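Local coordinates for xyloglucan-specific endo-beta-1,4-glucanase BoGH9A (Bacteroides ovatus, PDB 6DHT), which hydrolyses internal beta-1,4-glucosidic linkages in the backbone of xyloglucans, releasing xyloglucan oligosaccharides, at residues S68-T73 against P533-V538; M122-Q127 against W132-G137; L269-V274 against L297-K302; Y453-T458 against V462-A467. All blocks are in the same frame, centred on the assembly; numbering follows the deposited sequence.

The four contacts sample the fold from its rim to its helical layers, and none of them lies at the active site or a metal site. Contact 1 alone joins the N-terminal Ig-like domain to the catalytic domain, through charges and waters. The other three stay within the catalytic part. Contact 2 is a surface pairing of two mostly non-helical pieces through one antiparallel bridge, whereas contacts 3 and 4 each join consecutive antiparallel helices without a hydrogen bond across them. Contact 3 is fully buried and made largely of alanines; contact 4, partly buried, uses tyrosine faces instead. Contacts 1 and 3 lie on opposite sides of the chain's centre, with their own centres about 45 Å apart.

Contact 1. Residues S68-T73 against P533-V538; sequences SDKTRT and PDESYV
K70 and E535 reach for each other from opposite directions, and between them they account for most of the buried surface. Beyond CG both chains are extended (E535 chi2 -179°), so their charged ends meet midway: K70 NZ lies 2.7 Å from E535 OE2 in a hydrogen-bonded salt bridge. The nitrogen approaches from above the carboxylate plane, about 40° out of it. R72, whose chain bends at chi2, stops short of direct pairing; its NH1 is 4.1 Å from E535 OE2, and water fills the interval. One water lies 2.8 Å from R72 NH1, donating to both E535 OE2 and D534 OD1, and a second links R72 NH2 to D534 OD2. Another water joins E535 OE2 to S68 OG, which also closes an ST turn by accepting from K70 N at 3.2 Å. E535 OE2 thus has the lysine and two waters as partners, which would probably favour the ionised carboxylate. D36 forms salt bridges to both K70 and R72, and D534 OD1 bonds to W67 NE1. Such a hydrated, charge-complementary interface joins the turn leading into strand 72-76, and R72 on that strand, in the Ig-like domain to a loop of the GH9 catalytic domain.

Contact 2. Residues M122-Q127 against W132-G137; sequences MPIEEQ and WHRMAG
I124 N donates to R134 O at 2.9 Å, with an N-H...O angle of 161°, and R134 N returns the bond to I124 O, also at 2.9 Å. The return bond arrives in the carbonyl plane, on a lone pair of I124 O. Such reciprocity defines a single antiparallel bridge of the hydrogen-bonded kind, joining the chain that leads into helix 126-129 to the loop that follows it on the surface of the catalytic domain. Beside it, I124 and R134 run side by side. R134 has CG placed between its backbone N and carbonyl carbon (chi1 67°) and is then extended to NE, which brings the guanidinium over the isoleucine: I124 CG1 sits centrally over one face, 3.6 Å from R134 CZ. E126 and H133 also lie alongside one another with carboxylate and ring planes 22° apart, yet E126 OE1 to H133 NE2 is 3.7 Å, longer than a hydrogen bond. At the other end, A136 CA approaches M122 O at 3.4 Å as a CA-H...O contact. The chemistry implies a link specified mainly by backbone polarity, with I124 covering one face of a cation that also hydrogen-bonds through NH1 to Y117 O.

Contact 3. Residues L269-V274 against L297-K302; sequences LDFAAV and LLAAEK
F271 reaches across to A299 in an antiparallel helix pair, helices 265-281 and 292-309, of the (alpha/alpha)6 barrel of GH9 catalytic domains. The short axes run 147° apart in direction and approach to 8.0 Å, a separation consistent with the small alanines A272 and A300 at the closest point. From CB, the phenylalanine swings its CG opposite the backbone N (chi1 176°), which sends the ring out from its own helix, so that its far end touches the neighbour. There CE1 meets A299 O at 3.6 Å, with the oxygen at the ring's edge and near its plane, so the carbonyl faces the C-H rim rather than the pi cloud. The same CE1 lies 3.8 Å from A299 CB. At the tip, CZ touches that methyl as well, so two adjacent ring carbons straddle a single methyl group. V236 and A303 also touch the phenylalanine, while A299 O is hydrogen-bonded to Q229 NE2. No hydrogen bond joins the two segments. Where the backbones come nearest, A272 CA is 4.0 Å from A300 CA, and the methyls interlock against opposing carbonyls: A272 CB packs on A300 O at 3.5 Å, and A300 CB on A272 O at 3.4 Å.

Contact 4. Residues Y453-T458 against V462-A467; sequences YAYLQT and VYLTNA. With EDO (1,2-ethanediol), chain L.
Y463 and Y455 each offer a ring face to an aliphatic group of the opposite helix. Over one face of Y463 lies A454 CB, 3.9 Å from the ring centroid and displaced toward the rim, a CH-pi contact. At the edge of the same ring, and in its plane, sits T458 OG1, 3.5 Å from Y463 CE2. The second CH-pi contact runs the other way: L464 CD2 stands 4.0 Å from the Y455 centroid, only 10° off the ring normal, while L464 CB touches the root of the ring at Y455 CG, 3.7 Å away. The torsions explain this placing. With chi1 of 169°, the Y455 ring lies on the carbonyl-carbon side of CB, and L464 has a similar first torsion, so that the leucine passes across the ring with its CB at one end and CD2 over the middle. T458 OG1 is held where it is by a 2.8 Å hydrogen bond to A454 O, one turn earlier, and it also accepts from K460 N in the link between the helices. The Y463 hydroxyl is bonded to D413. Away from the interface, a 1,2-ethanediol molecule, probably from the crystallisation liquor, makes a weak bond to Q457 OE1. Helices 439-458 and 461-474 form an antiparallel hairpin: over the segments 453-458 and 462-467 the axes run 160° apart and approach to 8.0 Å. Around it, helix 395-416 packs against A454, T458 and Y463, while the C-terminal helix 551-567 covers L456, L464 and A467, and helix 176-192 meets Y453.

Contact 1. Residues S68-T73 against P533-V538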
loop_
_atom_site.group_PDB
_atom_site.type_symbol
_atom_site.label_atom_id
_atom_site.label_comp_id
_atom_site.label_asym_id
_atom_site.label_seq_id
_atom_site.Cartn_x
_atom_site.Cartn_y
_atom_site.Cartn_z
ATOM N N SER A 68 11.396 13.885 22.789
ATOM C CA SER A 68 12.434 12.987 23.273
ATOM C C SER A 68 13.694 13.773 23.561
ATOM O O SER A 68 14.102 14.614 22.763
ATOM C CB SER A 68 12.746 11.890 22.252
ATOM O OG SER A 68 13.886 11.140 22.660
ATOM N N ASP A 69 14.310 13.493 24.706
ATOM C CA ASP A 69 15.533 14.177 25.074
ATOM C C ASP A 69 16.764 13.529 24.448
ATOM O O ASP A 69 17.889 13.990 24.666
ATOM C CB ASP A 69 15.682 14.226 26.593
ATOM C CG ASP A 69 16.639 15.317 27.045
ATOM O OD1 ASP A 69 16.493 16.468 26.566
ATOM O OD2 ASP A 69 17.548 15.015 27.853
ATOM N N LYS A 70 16.563 12.475 23.655
ATOM C CA LYS A 70 17.687 11.810 23.005
ATOM C C LYS A 70 18.328 12.750 21.996
ATOM O O LYS A 70 17.628 13.469 21.276
ATOM C CB LYS A 70 17.235 10.544 22.262
ATOM C CG LYS A 70 16.835 9.349 23.103
ATOM C CD LYS A 70 16.102 8.348 22.211
ATOM C CE LYS A 70 15.866 7.023 22.878
ATOM N NZ LYS A 70 15.173 6.073 21.951
ATOM N N THR A 71 19.657 12.717 21.923
ATOM C CA THR A 71 20.405 13.438 20.912
ATOM C C THR A 71 20.582 12.510 19.719
ATOM O O THR A 71 21.205 11.454 19.831
ATOM C CB THR A 71 21.812 13.861 21.397
ATOM O OG1 THR A 71 21.688 14.820 22.457
ATOM C CG2 THR A 71 22.624 14.487 20.278
ATOM N N ARG A 72 20.037 12.905 18.571
ATOM C CA ARG A 72 20.185 12.126 17.353
ATOM C C ARG A 72 21.273 12.745 16.484
ATOM O O ARG A 72 21.195 13.922 16.146
ATOM C CB ARG A 72 18.846 12.104 16.619
ATOM C CG ARG A 72 17.912 11.012 17.063
ATOM C CD ARG A 72 17.431 11.096 18.518
ATOM N NE ARG A 72 16.523 9.982 18.780
ATOM C CZ ARG A 72 15.197 10.072 18.871
ATOM N NH1 ARG A 72 14.469 8.978 19.024
ATOM N NH2 ARG A 72 14.576 11.245 18.819
ATOM N N THR A 73 22.278 11.960 16.095
ATOM C CA THR A 73 23.414 12.472 15.337
ATOM C C THR A 73 23.388 11.927 13.911
ATOM O O THR A 73 23.341 10.722 13.700
ATOM C CB THR A 73 24.754 12.085 16.014
ATOM O OG1 THR A 73 24.714 12.489 17.386
ATOM C CG2 THR A 73 25.944 12.729 15.314
ATOM N N PRO A 533 5.823 9.009 21.043
ATOM C CA PRO A 533 4.889 8.468 20.052
ATOM C C PRO A 533 5.556 7.589 19.000
ATOM O O PRO A 533 4.910 6.623 18.574
ATOM C CB PRO A 533 4.319 9.719 19.367
ATOM C CG PRO A 533 4.646 10.826 20.198
ATOM C CD PRO A 533 5.854 10.477 20.999
ATOM N N ASP A 534 6.785 7.910 18.599
ATOM C CA ASP A 534 7.477 7.143 17.555
ATOM C C ASP A 534 8.082 5.835 18.073
ATOM O O ASP A 534 8.693 5.068 17.322
ATOM C CB ASP A 534 8.504 8.004 16.796
ATOM C CG ASP A 534 9.545 8.662 17.681
ATOM O OD1 ASP A 534 9.413 8.638 18.929
ATOM O OD2 ASP A 534 10.504 9.232 17.125
ATOM N N GLU A 535 7.897 5.577 19.367
ATOM C CA GLU A 535 8.366 4.352 19.984
ATOM C C GLU A 535 7.201 3.499 20.506
ATOM O O GLU A 535 7.409 2.451 21.131
ATOM C CB GLU A 535 9.328 4.710 21.126
ATOM C CG GLU A 535 10.593 5.437 20.668
ATOM C CD GLU A 535 11.537 5.769 21.820
ATOM O OE1 GLU A 535 11.297 5.293 22.949
ATOM O OE2 GLU A 535 12.511 6.507 21.591
ATOM N N SER A 536 5.973 3.944 20.240
ATOM C CA SER A 536 4.774 3.230 20.666
ATOM C C SER A 536 4.443 2.065 19.742
ATOM O O SER A 536 3.365 2.017 19.151
ATOM C CB SER A 536 3.571 4.164 20.739
ATOM O OG SER A 536 3.808 5.177 21.700
ATOM N N TYR A 537 5.361 1.111 19.692
ATOM C CA TYR A 537 5.281 -0.038 18.803
ATOM C C TYR A 537 5.672 -1.277 19.618
ATOM O O TYR A 537 6.663 -1.244 20.341
ATOM C CB TYR A 537 6.235 0.155 17.578
ATOM C CG TYR A 537 6.410 -1.126 16.807
ATOM C CD1 TYR A 537 5.399 -1.586 15.976
ATOM C CD2 TYR A 537 7.547 -1.907 16.949
ATOM C CE1 TYR A 537 5.507 -2.777 15.327
ATOM C CE2 TYR A 537 7.652 -3.132 16.317
ATOM C CZ TYR A 537 6.632 -3.538 15.478
ATOM O OH TYR A 537 6.695 -4.764 14.860
ATOM N N VAL A 538 4.881 -2.329 19.492
ATOM C CA VAL A 538 5.210 -3.627 20.065
ATOM C C VAL A 538 5.061 -4.738 19.029
ATOM O O VAL A 538 4.043 -4.850 18.367
ATOM C CB VAL A 538 4.315 -3.973 21.322
ATOM C CG1 VAL A 538 4.722 -3.110 22.486
ATOM C CG2 VAL A 538 2.836 -3.831 21.019
HETATM O O HOH W 1 12.535 8.630 23.547
HETATM O O HOH W 2 13.928 5.168 24.466
HETATM O O HOH W 3 11.912 11.465 17.718
HETATM O O HOH W 4 11.923 8.878 20.137
#

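Contact 2. Residues M122-Q127 against W132-G137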
loop_
_atom_site.group_PDB
_atom_site.type_symbol
_atom_site.label_atom_id
_atom_site.label_comp_id
_atom_site.label_asym_id
_atom_site.label_seq_id
_atom_site.Cartn_x
_atom_site.Cartn_y
_atom_site.Cartn_z
ATOM N N MET A 122 -7.728 -21.103 -3.029
ATOM C CA MET A 122 -6.763 -21.902 -3.769
ATOM C C MET A 122 -5.625 -22.400 -2.904
ATOM O O MET A 122 -5.272 -21.784 -1.893
ATOM C CB MET A 122 -6.215 -21.135 -4.963
ATOM C CG MET A 122 -5.142 -20.126 -4.649
ATOM S SD MET A 122 -4.642 -19.428 -6.214
ATOM C CE MET A 122 -3.253 -20.458 -6.642
ATOM N N PRO A 123 -5.050 -23.544 -3.288
ATOM C CA PRO A 123 -3.918 -24.022 -2.506
ATOM C C PRO A 123 -2.736 -23.091 -2.716
ATOM O O PRO A 123 -2.564 -22.484 -3.773
ATOM C CB PRO A 123 -3.653 -25.416 -3.083
ATOM C CG PRO A 123 -4.192 -25.368 -4.439
ATOM C CD PRO A 123 -5.360 -24.431 -4.420
ATOM N N ILE A 124 -1.948 -22.970 -1.666
ATOM C CA ILE A 124 -0.785 -22.100 -1.636
ATOM C C ILE A 124 0.407 -23.050 -1.633
ATOM O O ILE A 124 0.853 -23.498 -0.590
ATOM C CB ILE A 124 -0.852 -21.182 -0.390
ATOM C CG1 ILE A 124 -2.160 -20.361 -0.410
ATOM C CG2 ILE A 124 0.361 -20.285 -0.313
ATOM C CD1 ILE A 124 -2.285 -19.421 -1.590
ATOM N N GLU A 125 0.863 -23.413 -2.830
ATOM C CA GLU A 125 1.793 -24.533 -3.004
ATOM C C GLU A 125 3.241 -24.162 -2.796
ATOM O O GLU A 125 3.668 -23.079 -3.166
ATOM C CB GLU A 125 1.632 -25.135 -4.397
ATOM C CG GLU A 125 0.262 -25.772 -4.597
ATOM C CD GLU A 125 -0.021 -26.193 -6.026
ATOM O OE1 GLU A 125 0.736 -25.807 -6.943
ATOM O OE2 GLU A 125 -1.021 -26.912 -6.225
ATOM N N GLU A 126 3.995 -25.093 -2.216
ATOM C CA GLU A 126 5.375 -24.851 -1.814
ATOM C C GLU A 126 6.263 -24.332 -2.944
ATOM O O GLU A 126 7.156 -23.535 -2.731
ATOM C CB GLU A 126 5.982 -26.125 -1.210
ATOM C CG GLU A 126 7.433 -25.979 -0.777
ATOM C CD GLU A 126 7.851 -27.017 0.252
ATOM O OE1 GLU A 126 7.135 -28.032 0.412
ATOM O OE2 GLU A 126 8.894 -26.812 0.907
ATOM N N GLN A 127 5.998 -24.794 -4.153
ATOM C CA GLN A 127 6.708 -24.328 -5.326
ATOM C C GLN A 127 6.796 -22.795 -5.376
ATOM O O GLN A 127 7.825 -22.241 -5.696
ATOM C CB GLN A 127 5.989 -24.836 -6.585
ATOM C CG GLN A 127 6.767 -24.633 -7.844
ATOM C CD GLN A 127 5.930 -24.874 -9.084
ATOM O OE1 GLN A 127 5.012 -25.702 -9.082
ATOM N NE2 GLN A 127 6.233 -24.137 -10.149
ATOM N N TRP A 132 5.983 -21.396 3.704
ATOM C CA TRP A 132 4.639 -20.957 4.109
ATOM C C TRP A 132 3.573 -21.456 3.150
ATOM O O TRP A 132 2.762 -20.678 2.642
ATOM C CB TRP A 132 4.571 -19.426 4.218
ATOM C CG TRP A 132 5.639 -18.847 5.125
ATOM C CD1 TRP A 132 5.572 -18.686 6.475
ATOM C CD2 TRP A 132 6.928 -18.386 4.729
ATOM N NE1 TRP A 132 6.738 -18.150 6.942
ATOM C CE2 TRP A 132 7.589 -17.952 5.885
ATOM C CE3 TRP A 132 7.589 -18.297 3.502
ATOM C CZ2 TRP A 132 8.875 -17.443 5.849
ATOM C CZ3 TRP A 132 8.854 -17.792 3.467
ATOM C CH2 TRP A 132 9.487 -17.361 4.623
ATOM N N HIS A 133 3.587 -22.761 2.894
ATOM C CA HIS A 133 2.582 -23.385 2.047
ATOM C C HIS A 133 1.401 -23.815 2.885
ATOM O O HIS A 133 1.560 -24.105 4.076
ATOM C CB HIS A 133 3.171 -24.580 1.279
ATOM C CG HIS A 133 3.834 -25.600 2.151
ATOM N ND1 HIS A 133 3.144 -26.643 2.731
ATOM C CD2 HIS A 133 5.125 -25.740 2.540
ATOM C CE1 HIS A 133 3.980 -27.381 3.441
ATOM N NE2 HIS A 133 5.188 -26.856 3.341
ATOM N N ARG A 134 0.224 -23.833 2.271
ATOM C CA ARG A 134 -0.983 -24.297 2.942
ATOM C C ARG A 134 -2.035 -24.764 1.964
ATOM O O ARG A 134 -1.951 -24.527 0.763
ATOM C CB ARG A 134 -1.554 -23.207 3.849
ATOM C CG ARG A 134 -2.105 -21.990 3.129
ATOM C CD ARG A 134 -2.556 -20.883 4.098
ATOM N NE ARG A 134 -3.416 -19.946 3.387
ATOM C CZ ARG A 134 -3.015 -18.825 2.786
ATOM N NH1 ARG A 134 -1.760 -18.435 2.861
ATOM N NH2 ARG A 134 -3.905 -18.074 2.147
ATOM N N MET A 135 -3.038 -25.438 2.503
ATOM C CA MET A 135 -4.148 -25.923 1.705
ATOM C C MET A 135 -5.050 -24.756 1.361
ATOM O O MET A 135 -4.957 -23.692 1.972
ATOM C CB MET A 135 -4.948 -26.957 2.502
ATOM C CG MET A 135 -4.105 -28.118 3.012
ATOM S SD MET A 135 -3.550 -29.208 1.689
ATOM C CE MET A 135 -4.989 -30.272 1.575
ATOM N N ALA A 136 -5.933 -24.960 0.394
ATOM C CA ALA A 136 -6.943 -23.967 0.084
ATOM C C ALA A 136 -7.833 -23.697 1.316
ATOM O O ALA A 136 -8.126 -24.595 2.122
ATOM C CB ALA A 136 -7.772 -24.429 -1.091
ATOM N N GLY A 137 -8.256 -22.445 1.457
ATOM C CA GLY A 137 -9.182 -22.045 2.494
ATOM C C GLY A 137 -10.182 -21.019 1.980
ATOM O O GLY A 137 -9.943 -20.361 0.982
#

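Contact 3. Residues L269-V274 against L297-K302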
loop_
_atom_site.group_PDB
_atom_site.type_symbol
_atom_site.label_atom_id
_atom_site.label_comp_id
_atom_site.label_asym_id
_atom_site.label_seq_id
_atom_site.Cartn_x
_atom_site.Cartn_y
_atom_site.Cartn_z
ATOM N N LEU A 269 -18.563 2.874 -6.257
ATOM C CA LEU A 269 -17.648 3.797 -6.929
ATOM C C LEU A 269 -16.201 3.282 -6.995
ATOM O O LEU A 269 -15.553 3.417 -8.026
ATOM C CB LEU A 269 -17.701 5.169 -6.284
ATOM C CG LEU A 269 -19.029 5.890 -6.533
ATOM C CD1 LEU A 269 -19.127 7.087 -5.658
ATOM C CD2 LEU A 269 -19.149 6.287 -7.989
ATOM N N ASP A 270 -15.696 2.709 -5.906
ATOM C CA ASP A 270 -14.330 2.165 -5.947
ATOM C C ASP A 270 -14.283 0.980 -6.923
ATOM O O ASP A 270 -13.324 0.810 -7.676
ATOM C CB ASP A 270 -13.890 1.728 -4.573
ATOM C CG ASP A 270 -13.623 2.895 -3.647
ATOM O OD1 ASP A 270 -13.335 4.000 -4.146
ATOM O OD2 ASP A 270 -13.718 2.733 -2.402
ATOM N N PHE A 271 -15.356 0.180 -6.971
ATOM C CA PHE A 271 -15.505 -0.851 -7.987
ATOM C C PHE A 271 -15.495 -0.238 -9.408
ATOM O O PHE A 271 -14.792 -0.711 -10.307
ATOM C CB PHE A 271 -16.833 -1.614 -7.734
ATOM C CG PHE A 271 -17.178 -2.657 -8.756
ATOM C CD1 PHE A 271 -17.743 -2.277 -9.942
ATOM C CD2 PHE A 271 -17.004 -4.005 -8.513
ATOM C CE1 PHE A 271 -18.116 -3.208 -10.895
ATOM C CE2 PHE A 271 -17.360 -4.956 -9.455
ATOM C CZ PHE A 271 -17.933 -4.561 -10.657
ATOM N N ALA A 272 -16.283 0.816 -9.609
ATOM C CA ALA A 272 -16.376 1.436 -10.925
ATOM C C ALA A 272 -15.024 1.981 -11.363
ATOM O O ALA A 272 -14.602 1.764 -12.486
ATOM C CB ALA A 272 -17.423 2.525 -10.915
ATOM N N ALA A 273 -14.339 2.660 -10.451
ATOM C CA ALA A 273 -13.056 3.284 -10.780
ATOM C C ALA A 273 -12.035 2.224 -11.157
ATOM O O ALA A 273 -11.363 2.332 -12.169
ATOM C CB ALA A 273 -12.567 4.100 -9.619
ATOM N N VAL A 274 -11.892 1.202 -10.316
ATOM C CA VAL A 274 -10.871 0.197 -10.561
ATOM C C VAL A 274 -11.204 -0.675 -11.760
ATOM O O VAL A 274 -10.326 -1.119 -12.472
ATOM C CB VAL A 274 -10.571 -0.611 -9.282
ATOM C CG1 VAL A 274 -11.585 -1.696 -9.029
ATOM C CG2 VAL A 274 -9.168 -1.203 -9.328
ATOM N N LEU A 297 -15.402 -2.912 -18.146
ATOM C CA LEU A 297 -15.934 -1.603 -18.491
ATOM C C LEU A 297 -17.471 -1.580 -18.392
ATOM O O LEU A 297 -18.057 -0.659 -17.821
ATOM C CB LEU A 297 -15.455 -1.165 -19.881
ATOM C CG LEU A 297 -15.865 0.254 -20.252
ATOM C CD1 LEU A 297 -15.296 1.280 -19.284
ATOM C CD2 LEU A 297 -15.449 0.556 -21.683
ATOM N N LEU A 298 -18.111 -2.628 -18.877
ATOM C CA LEU A 298 -19.570 -2.714 -18.783
ATOM C C LEU A 298 -19.996 -2.700 -17.327
ATOM O O LEU A 298 -20.895 -1.960 -16.925
ATOM C CB LEU A 298 -20.065 -3.999 -19.452
ATOM C CG LEU A 298 -20.071 -3.990 -20.981
ATOM C CD1 LEU A 298 -20.290 -5.390 -21.538
ATOM C CD2 LEU A 298 -21.140 -3.052 -21.489
ATOM N N ALA A 299 -19.279 -3.460 -16.498
ATOM C CA ALA A 299 -19.573 -3.538 -15.077
ATOM C C ALA A 299 -19.377 -2.201 -14.380
ATOM O O ALA A 299 -20.147 -1.808 -13.502
ATOM C CB ALA A 299 -18.695 -4.589 -14.422
ATOM N N ALA A 300 -18.303 -1.508 -14.764
ATOM C CA ALA A 300 -18.008 -0.199 -14.197
ATOM C C ALA A 300 -19.112 0.819 -14.435
ATOM O O ALA A 300 -19.493 1.552 -13.530
ATOM C CB ALA A 300 -16.695 0.333 -14.783
ATOM N N GLU A 301 -19.619 0.846 -15.669
ATOM C CA GLU A 301 -20.638 1.820 -16.044
ATOM C C GLU A 301 -21.942 1.523 -15.299
ATOM O O GLU A 301 -22.588 2.433 -14.791
ATOM C CB GLU A 301 -20.822 1.855 -17.574
ATOM C CG GLU A 301 -19.566 2.369 -18.305
ATOM C CD GLU A 301 -19.810 2.860 -19.718
ATOM O OE1 GLU A 301 -19.556 2.092 -20.666
ATOM O OE2 GLU A 301 -20.215 4.032 -19.878
ATOM N N LYS A 302 -22.255 0.241 -15.128
ATOM C CA LYS A 302 -23.435 -0.141 -14.356
ATOM C C LYS A 302 -23.273 0.223 -12.870
ATOM O O LYS A 302 -24.210 0.668 -12.220
ATOM C CB LYS A 302 -23.727 -1.641 -14.496
ATOM C CG LYS A 302 -24.335 -2.056 -15.834
ATOM C CD LYS A 302 -25.022 -3.417 -15.756
ATOM C CE LYS A 302 -26.323 -3.356 -14.937
ATOM N NZ LYS A 302 -26.990 -4.687 -14.812
#

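Contact 4. Residues Y453-T458 against V462-A467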
loop_
_atom_site.group_PDB
_atom_site.type_symbol
_atom_site.label_atom_id
_atom_site.label_comp_id
_atom_site.label_asym_id
_atom_site.label_seq_id
_atom_site.Cartn_x
_atom_site.Cartn_y
_atom_site.Cartn_z
ATOM N N TYR A 453 5.608 11.279 -7.318
ATOM C CA TYR A 453 4.826 11.905 -8.381
ATOM C C TYR A 453 5.253 13.350 -8.606
ATOM O O TYR A 453 5.322 13.808 -9.745
ATOM C CB TYR A 453 3.331 11.896 -8.064
ATOM C CG TYR A 453 2.600 10.652 -8.539
ATOM C CD1 TYR A 453 2.122 10.557 -9.837
ATOM C CD2 TYR A 453 2.430 9.567 -7.702
ATOM C CE1 TYR A 453 1.466 9.410 -10.277
ATOM C CE2 TYR A 453 1.777 8.418 -8.123
ATOM C CZ TYR A 453 1.310 8.350 -9.415
ATOM O OH TYR A 453 0.655 7.218 -9.867
ATOM N N ALA A 454 5.530 14.102 -7.555
ATOM C CA ALA A 454 6.007 15.480 -7.749
ATOM C C ALA A 454 7.326 15.539 -8.542
ATOM O O ALA A 454 7.502 16.425 -9.412
ATOM C CB ALA A 454 6.164 16.180 -6.415
ATOM N N TYR A 455 8.237 14.599 -8.300
ATOM C CA TYR A 455 9.448 14.455 -9.099
ATOM C C TYR A 455 9.074 14.200 -10.571
ATOM O O TYR A 455 9.577 14.876 -11.485
ATOM C CB TYR A 455 10.336 13.315 -8.583
ATOM C CG TYR A 455 11.443 12.960 -9.526
ATOM C CD1 TYR A 455 12.547 13.797 -9.682
ATOM C CD2 TYR A 455 11.381 11.811 -10.295
ATOM C CE1 TYR A 455 13.543 13.476 -10.565
ATOM C CE2 TYR A 455 12.373 11.488 -11.185
ATOM C CZ TYR A 455 13.466 12.322 -11.310
ATOM O OH TYR A 455 14.483 12.024 -12.208
ATOM N N LEU A 456 8.175 13.251 -10.814
ATOM C CA LEU A 456 7.815 12.910 -12.181
ATOM C C LEU A 456 7.223 14.104 -12.932
ATOM O O LEU A 456 7.433 14.239 -14.141
ATOM C CB LEU A 456 6.834 11.726 -12.206
ATOM C CG LEU A 456 7.410 10.370 -11.780
ATOM C CD1 LEU A 456 6.314 9.324 -11.961
ATOM C CD2 LEU A 456 8.630 9.980 -12.550
ATOM N N GLN A 457 6.533 14.984 -12.225
ATOM C CA GLN A 457 5.863 16.125 -12.847
ATOM C C GLN A 457 6.804 17.312 -13.103
ATOM O O GLN A 457 6.462 18.224 -13.863
ATOM C CB GLN A 457 4.702 16.582 -11.976
ATOM C CG GLN A 457 3.536 15.567 -11.930
ATOM C CD GLN A 457 2.883 15.379 -13.287
ATOM O OE1 GLN A 457 2.448 16.345 -13.886
ATOM N NE2 GLN A 457 2.856 14.152 -13.785
ATOM N N THR A 458 7.991 17.297 -12.498
ATOM C CA THR A 458 8.887 18.474 -12.513
ATOM C C THR A 458 10.327 18.182 -12.874
ATOM O O THR A 458 11.037 19.076 -13.379
ATOM C CB THR A 458 8.931 19.178 -11.144
ATOM O OG1 THR A 458 9.463 18.286 -10.134
ATOM C CG2 THR A 458 7.550 19.682 -10.734
ATOM N N VAL A 462 14.971 17.074 -5.725
ATOM C CA VAL A 462 14.707 17.207 -4.293
ATOM C C VAL A 462 13.475 16.405 -3.853
ATOM O O VAL A 462 13.440 15.847 -2.764
ATOM C CB VAL A 462 14.595 18.707 -3.889
ATOM C CG1 VAL A 462 13.379 19.360 -4.514
ATOM C CG2 VAL A 462 14.603 18.876 -2.394
ATOM N N TYR A 463 12.457 16.335 -4.701
ATOM C CA TYR A 463 11.271 15.592 -4.309
ATOM C C TYR A 463 11.582 14.087 -4.214
ATOM O O TYR A 463 11.134 13.410 -3.282
ATOM C CB TYR A 463 10.196 15.825 -5.353
ATOM C CG TYR A 463 9.668 17.246 -5.447
ATOM C CD1 TYR A 463 9.235 17.946 -4.338
ATOM C CD2 TYR A 463 9.574 17.869 -6.680
ATOM C CE1 TYR A 463 8.733 19.219 -4.444
ATOM C CE2 TYR A 463 9.061 19.130 -6.799
ATOM C CZ TYR A 463 8.644 19.804 -5.696
ATOM O OH TYR A 463 8.140 21.079 -5.816
ATOM N N LEU A 464 12.332 13.573 -5.174
ATOM C CA LEU A 464 12.714 12.165 -5.183
ATOM C C LEU A 464 13.650 11.839 -4.016
ATOM O O LEU A 464 13.518 10.800 -3.371
ATOM C CB LEU A 464 13.331 11.797 -6.522
ATOM C CG LEU A 464 13.681 10.331 -6.711
ATOM C CD1 LEU A 464 12.426 9.500 -6.593
ATOM C CD2 LEU A 464 14.343 10.120 -8.043
ATOM N N THR A 465 14.576 12.749 -3.728
ATOM C CA THR A 465 15.495 12.567 -2.623
ATOM C C THR A 465 14.704 12.378 -1.350
ATOM O O THR A 465 15.041 11.514 -0.508
ATOM C CB THR A 465 16.414 13.786 -2.512
ATOM O OG1 THR A 465 17.267 13.813 -3.647
ATOM C CG2 THR A 465 17.296 13.697 -1.284
ATOM N N ASN A 466 13.656 13.173 -1.166
ATOM C CA ASN A 466 12.832 13.073 0.015
ATOM C C ASN A 466 11.976 11.793 0.083
ATOM O O ASN A 466 11.689 11.280 1.161
ATOM C CB ASN A 466 12.016 14.359 0.207
ATOM C CG ASN A 466 12.838 15.449 0.867
ATOM O OD1 ASN A 466 12.981 15.439 2.084
ATOM N ND2 ASN A 466 13.362 16.375 0.083
ATOM N N ALA A 467 11.593 11.264 -1.081
ATOM C CA ALA A 467 10.873 10.006 -1.129
ATOM C C ALA A 467 11.769 8.872 -0.641
ATOM O O ALA A 467 11.334 8.026 0.139
ATOM C CB ALA A 467 10.361 9.734 -2.519
HETATM C C1 EDO L . -0.076 18.585 -16.035
HETATM O O1 EDO L . -0.582 18.997 -17.312
HETATM C C2 EDO L . 0.448 17.156 -16.136
HETATM O O2 EDO L . 1.732 17.175 -16.767
#